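Local coordinates for T CELL surface glycoprotein CD4 (Rattus norvegicus, PDB 1CID) that probably serves as a T-cell surface co-receptor that recognises class II MHC molecules, represented by its two membrane-proximal immunoglobulin-like domains, at residues K128-R141 / V151-E165. Residues are numbered along the deposited sequence; the frame is centred on the assembly and turned at random.
Sequences KMRLILKQENQEAR and VQAPEAGVWQCLLSE
M129 crosses L163 and E165 on the buried face of an antiparallel strand pair, its CG 4.0 Å from L163 CD2. One residue on, R130 and S164 exchange two backbone hydrogen bonds. L131 drops back to the M129 face, where its CD2 meets C161 SG at 3.9 Å; that sulfur is disulfide-bonded to C119 on strand 116-122. The pair thus illustrates how an immunoglobulin fold is built: strands 129-135 and 158-165 are central in one four-stranded sheet, and the cystine pins it to the facing sheet of the sandwich. I132 and L162 form the next hydrogen-bonded pair, and on the other face I132 CG2 lies 4.2 Å from L162 CG. L133 divides its branches, CD2 against C161 CB and CD1 reaching V151 CG2 on the facing sheet (4.0 Å). K134 O accepts a hydrogen bond from Q160 N. Q135 lays CG over the six-membered ring of W159 in a CH-pi contact, 4.2 Å from its centroid, with amide and indole 15° from parallel; P154 CB covers the opposite face, and W159 NE1 donates in the ring plane to E155 O (2.9 Å). After the turn, R141 runs out with CG anti to the backbone N (chi1 179°), and bends at chi2 and chi3 bring its guanidinium to E155 in an end-on, two-nitrogen salt bridge, NH2 to OE1 at 2.9 Å and NH1 to OE2 at 3.2 Å, while W159 CH2 lies over one guanidinium face.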
loop_
_atom_site.group_PDB
_atom_site.type_symbol
_atom_site.label_atom_id
_atom_site.label_comp_id
_atom_site.label_asym_id
_atom_site.label_seq_id
_atom_site.Cartn_x
_atom_site.Cartn_y
_atom_site.Cartn_z
ATOM N N LYS A 128 -0.218 16.019 -7.930
ATOM C CA LYS A 128 -1.590 16.405 -8.284
ATOM C C LYS A 128 -2.444 15.437 -7.393
ATOM O O LYS A 128 -3.356 14.643 -7.753
ATOM C CB LYS A 128 -1.934 16.263 -9.749
ATOM C CG LYS A 128 -1.590 14.843 -10.220
ATOM C CD LYS A 128 -2.258 14.547 -11.551
ATOM C CE LYS A 128 -1.234 13.779 -12.405
ATOM N NZ LYS A 128 -0.064 14.686 -12.704
ATOM N N MET A 129 -2.050 15.415 -6.117
ATOM C CA MET A 129 -2.588 14.612 -5.001
ATOM C C MET A 129 -2.642 15.534 -3.747
ATOM O O MET A 129 -1.573 16.131 -3.442
ATOM C CB MET A 129 -1.864 13.304 -4.635
ATOM C CG MET A 129 -2.563 12.120 -5.265
ATOM S SD MET A 129 -1.617 10.545 -5.215
ATOM C CE MET A 129 -2.596 9.690 -6.495
ATOM N N ARG A 130 -3.860 15.609 -3.168
ATOM C CA ARG A 130 -3.958 16.479 -1.981
ATOM C C ARG A 130 -4.678 15.719 -0.888
ATOM O O ARG A 130 -5.338 14.774 -1.306
ATOM C CB ARG A 130 -4.575 17.802 -2.303
ATOM C CG ARG A 130 -5.647 17.660 -3.364
ATOM C CD ARG A 130 -5.732 18.897 -4.242
ATOM N NE ARG A 130 -5.796 20.073 -3.424
ATOM C CZ ARG A 130 -5.260 21.257 -3.451
ATOM N NH1 ARG A 130 -4.513 21.502 -4.497
ATOM N NH2 ARG A 130 -5.332 22.253 -2.534
ATOM N N LEU A 131 -4.463 16.145 0.305
ATOM C CA LEU A 131 -5.068 15.541 1.484
ATOM C C LEU A 131 -6.159 16.522 1.986
ATOM O O LEU A 131 -6.034 17.762 1.903
ATOM C CB LEU A 131 -3.962 15.370 2.485
ATOM C CG LEU A 131 -3.244 14.084 2.863
ATOM C CD1 LEU A 131 -2.492 14.313 4.165
ATOM C CD2 LEU A 131 -4.207 12.916 2.954
ATOM N N ILE A 132 -7.193 15.882 2.463
ATOM C CA ILE A 132 -8.392 16.585 2.866
ATOM C C ILE A 132 -8.948 16.033 4.153
ATOM O O ILE A 132 -9.195 14.827 4.223
ATOM C CB ILE A 132 -9.358 16.326 1.647
ATOM C CG1 ILE A 132 -8.818 16.953 0.325
ATOM C CG2 ILE A 132 -10.810 16.771 1.873
ATOM C CD1 ILE A 132 -9.494 16.067 -0.803
ATOM N N LEU A 133 -9.193 16.896 5.094
ATOM C CA LEU A 133 -9.813 16.610 6.398
ATOM C C LEU A 133 -11.168 17.335 6.286
ATOM O O LEU A 133 -11.201 18.515 5.987
ATOM C CB LEU A 133 -8.913 17.018 7.547
ATOM C CG LEU A 133 -8.133 15.952 8.297
ATOM C CD1 LEU A 133 -7.327 16.601 9.334
ATOM C CD2 LEU A 133 -9.068 14.928 8.916
ATOM N N LYS A 134 -12.291 16.712 6.364
ATOM C CA LYS A 134 -13.662 17.043 6.265
ATOM C C LYS A 134 -14.445 16.496 7.468
ATOM O O LYS A 134 -13.978 15.603 8.190
ATOM C CB LYS A 134 -14.292 16.145 5.253
ATOM C CG LYS A 134 -14.722 16.671 3.908
ATOM C CD LYS A 134 -15.846 15.643 3.839
ATOM C CE LYS A 134 -16.049 15.263 2.451
ATOM N NZ LYS A 134 -16.042 16.222 1.303
ATOM N N GLN A 135 -15.654 17.028 7.605
ATOM C CA GLN A 135 -16.491 16.533 8.746
ATOM C C GLN A 135 -17.259 15.392 8.102
ATOM O O GLN A 135 -17.542 15.633 6.914
ATOM C CB GLN A 135 -17.372 17.598 9.355
ATOM C CG GLN A 135 -17.155 17.762 10.849
ATOM C CD GLN A 135 -17.355 19.191 11.240
ATOM O OE1 GLN A 135 -17.237 20.094 10.395
ATOM N NE2 GLN A 135 -17.670 19.313 12.520
ATOM N N GLU A 136 -17.578 14.302 8.739
ATOM C CA GLU A 136 -18.232 13.236 8.061
ATOM C C GLU A 136 -19.030 13.594 6.820
ATOM O O GLU A 136 -18.554 12.975 5.800
ATOM C CB GLU A 136 -19.238 12.389 8.800
ATOM C CG GLU A 136 -19.293 10.976 8.143
ATOM C CD GLU A 136 -19.961 9.995 9.059
ATOM O OE1 GLU A 136 -20.240 10.364 10.199
ATOM O OE2 GLU A 136 -20.201 8.870 8.564
ATOM N N ASN A 137 -20.086 14.379 6.845
ATOM C CA ASN A 137 -20.800 14.523 5.520
ATOM C C ASN A 137 -20.868 15.872 4.812
ATOM O O ASN A 137 -21.535 16.125 3.795
ATOM C CB ASN A 137 -22.236 14.093 5.739
ATOM C CG ASN A 137 -22.657 12.698 5.410
ATOM O OD1 ASN A 137 -22.206 12.152 4.393
ATOM N ND2 ASN A 137 -23.519 12.142 6.278
ATOM N N GLN A 138 -20.226 16.825 5.394
ATOM C CA GLN A 138 -20.027 18.219 5.130
ATOM C C GLN A 138 -18.900 18.378 4.121
ATOM O O GLN A 138 -18.641 17.418 3.381
ATOM C CB GLN A 138 -19.854 18.975 6.443
ATOM C CG GLN A 138 -21.112 18.964 7.326
ATOM C CD GLN A 138 -20.785 19.552 8.678
ATOM O OE1 GLN A 138 -21.007 18.889 9.684
ATOM N NE2 GLN A 138 -20.244 20.782 8.660
ATOM N N GLU A 139 -18.319 19.546 4.010
ATOM C CA GLU A 139 -17.336 19.958 3.032
ATOM C C GLU A 139 -15.908 20.020 3.450
ATOM O O GLU A 139 -15.658 19.941 4.680
ATOM C CB GLU A 139 -17.794 21.345 2.522
ATOM C CG GLU A 139 -18.873 21.117 1.450
ATOM C CD GLU A 139 -18.475 20.357 0.210
ATOM O OE1 GLU A 139 -17.238 20.189 -0.072
ATOM O OE2 GLU A 139 -19.363 19.902 -0.513
ATOM N N ALA A 140 -14.974 20.101 2.537
ATOM C CA ALA A 140 -13.574 20.000 3.004
ATOM C C ALA A 140 -13.244 21.132 3.880
ATOM O O ALA A 140 -13.367 22.245 3.392
ATOM C CB ALA A 140 -12.798 20.050 1.679
ATOM N N ARG A 141 -12.752 20.919 5.041
ATOM C CA ARG A 141 -12.292 22.021 5.959
ATOM C C ARG A 141 -10.908 22.436 5.530
ATOM O O ARG A 141 -10.747 23.571 5.098
ATOM C CB ARG A 141 -12.403 21.525 7.361
ATOM C CG ARG A 141 -11.975 22.413 8.500
ATOM C CD ARG A 141 -13.040 23.438 8.689
ATOM N NE ARG A 141 -14.327 22.856 9.122
ATOM C CZ ARG A 141 -14.564 22.898 10.460
ATOM N NH1 ARG A 141 -13.678 23.423 11.339
ATOM N NH2 ARG A 141 -15.712 22.348 10.878
ATOM N N VAL A 151 -5.559 19.708 11.799
ATOM C CA VAL A 151 -6.738 20.521 12.084
ATOM C C VAL A 151 -6.750 20.788 13.613
ATOM O O VAL A 151 -6.702 19.952 14.495
ATOM C CB VAL A 151 -8.140 20.103 11.636
ATOM C CG1 VAL A 151 -9.376 20.720 12.315
ATOM C CG2 VAL A 151 -8.316 20.364 10.135
ATOM N N GLN A 152 -6.864 22.100 13.745
ATOM C CA GLN A 152 -6.945 22.744 15.058
ATOM C C GLN A 152 -8.387 22.701 15.597
ATOM O O GLN A 152 -9.455 23.018 15.003
ATOM C CB GLN A 152 -6.274 24.110 15.003
ATOM C CG GLN A 152 -4.990 24.049 15.819
ATOM C CD GLN A 152 -4.936 23.443 17.218
ATOM O OE1 GLN A 152 -5.658 23.861 18.151
ATOM N NE2 GLN A 152 -4.076 22.422 17.482
ATOM N N ALA A 153 -8.281 22.194 16.823
ATOM C CA ALA A 153 -9.405 21.942 17.701
ATOM C C ALA A 153 -10.659 21.551 16.923
ATOM O O ALA A 153 -11.645 22.298 16.818
ATOM C CB ALA A 153 -9.701 23.121 18.624
ATOM N N PRO A 154 -10.628 20.351 16.421
ATOM C CA PRO A 154 -11.764 19.821 15.694
ATOM C C PRO A 154 -13.043 19.776 16.506
ATOM O O PRO A 154 -13.008 19.422 17.695
ATOM C CB PRO A 154 -11.306 18.403 15.445
ATOM C CG PRO A 154 -10.393 18.160 16.650
ATOM C CD PRO A 154 -9.514 19.411 16.568
ATOM N N GLU A 155 -14.145 20.081 15.883
ATOM C CA GLU A 155 -15.442 19.959 16.484
ATOM C C GLU A 155 -15.637 18.491 16.729
ATOM O O GLU A 155 -15.204 17.716 15.895
ATOM C CB GLU A 155 -16.549 20.402 15.504
ATOM C CG GLU A 155 -16.470 21.954 15.688
ATOM C CD GLU A 155 -15.711 22.395 14.475
ATOM O OE1 GLU A 155 -16.604 22.290 13.598
ATOM O OE2 GLU A 155 -14.537 22.694 14.380
ATOM N N ALA A 156 -16.242 18.003 17.774
ATOM C CA ALA A 156 -16.525 16.603 18.041
ATOM C C ALA A 156 -17.327 16.094 16.841
ATOM O O ALA A 156 -18.031 16.970 16.293
ATOM C CB ALA A 156 -17.466 16.530 19.195
ATOM N N GLY A 157 -17.201 14.777 16.580
ATOM C CA GLY A 157 -17.941 14.158 15.420
ATOM C C GLY A 157 -17.161 13.166 14.541
ATOM O O GLY A 157 -16.060 12.713 14.948
ATOM N N VAL A 158 -17.656 12.811 13.360
ATOM C CA VAL A 158 -16.932 11.839 12.556
ATOM C C VAL A 158 -16.129 12.715 11.652
ATOM O O VAL A 158 -16.873 13.380 10.932
ATOM C CB VAL A 158 -17.959 10.984 11.823
ATOM C CG1 VAL A 158 -17.289 10.116 10.800
ATOM C CG2 VAL A 158 -18.728 10.027 12.726
ATOM N N TRP A 159 -14.841 12.656 11.701
ATOM C CA TRP A 159 -14.160 13.462 10.649
ATOM C C TRP A 159 -13.823 12.518 9.493
ATOM O O TRP A 159 -13.754 11.327 9.814
ATOM C CB TRP A 159 -12.897 14.042 11.183
ATOM C CG TRP A 159 -13.281 15.269 11.907
ATOM C CD1 TRP A 159 -13.906 15.292 13.108
ATOM C CD2 TRP A 159 -13.079 16.626 11.490
ATOM N NE1 TRP A 159 -14.097 16.613 13.455
ATOM C CE2 TRP A 159 -13.592 17.447 12.523
ATOM C CE3 TRP A 159 -12.511 17.245 10.397
ATOM C CZ2 TRP A 159 -13.514 18.819 12.525
ATOM C CZ3 TRP A 159 -12.471 18.635 10.392
ATOM C CH2 TRP A 159 -12.963 19.433 11.404
ATOM N N GLN A 160 -13.552 12.946 8.316
ATOM C CA GLN A 160 -13.148 11.836 7.401
ATOM C C GLN A 160 -11.810 12.227 6.852
ATOM O O GLN A 160 -11.573 13.464 6.892
ATOM C CB GLN A 160 -14.364 11.686 6.566
ATOM C CG GLN A 160 -13.983 10.952 5.311
ATOM C CD GLN A 160 -15.205 10.838 4.432
ATOM O OE1 GLN A 160 -15.950 11.749 4.091
ATOM N NE2 GLN A 160 -15.480 9.624 3.993
ATOM N N CYS A 161 -10.886 11.367 6.425
ATOM C CA CYS A 161 -9.655 11.957 5.810
ATOM C C CYS A 161 -9.564 11.427 4.377
ATOM O O CYS A 161 -9.786 10.206 4.160
ATOM C CB CYS A 161 -8.391 11.873 6.648
ATOM S SG CYS A 161 -6.985 12.448 5.607
ATOM N N LEU A 162 -9.332 12.246 3.355
ATOM C CA LEU A 162 -9.284 11.629 2.006
ATOM C C LEU A 162 -8.021 12.031 1.271
ATOM O O LEU A 162 -7.573 13.136 1.560
ATOM C CB LEU A 162 -10.427 12.116 1.252
ATOM C CG LEU A 162 -11.744 12.711 1.533
ATOM C CD1 LEU A 162 -12.379 12.868 0.131
ATOM C CD2 LEU A 162 -12.683 11.752 2.199
ATOM N N LEU A 163 -7.620 11.157 0.385
ATOM C CA LEU A 163 -6.478 11.257 -0.553
ATOM C C LEU A 163 -7.164 11.275 -1.956
ATOM O O LEU A 163 -7.891 10.315 -2.318
ATOM C CB LEU A 163 -5.447 10.189 -0.577
ATOM C CG LEU A 163 -4.076 9.930 -1.127
ATOM C CD1 LEU A 163 -4.150 9.158 -2.406
ATOM C CD2 LEU A 163 -3.285 11.198 -1.441
ATOM N N SER A 164 -6.857 12.382 -2.582
ATOM C CA SER A 164 -7.450 12.527 -3.906
ATOM C C SER A 164 -6.381 13.010 -4.866
ATOM O O SER A 164 -5.485 13.758 -4.470
ATOM C CB SER A 164 -8.592 13.523 -3.819
ATOM O OG SER A 164 -8.134 14.846 -3.573
ATOM N N GLU A 165 -6.535 12.531 -6.086
ATOM C CA GLU A 165 -5.784 12.907 -7.305
ATOM C C GLU A 165 -6.912 13.248 -8.336
ATOM O O GLU A 165 -7.854 12.459 -8.575
ATOM C CB GLU A 165 -4.747 12.019 -7.862
ATOM C CG GLU A 165 -4.354 12.256 -9.340
ATOM C CD GLU A 165 -4.861 10.972 -9.972
ATOM O OE1 GLU A 165 -6.114 10.931 -10.010
ATOM O OE2 GLU A 165 -4.170 10.030 -10.335
#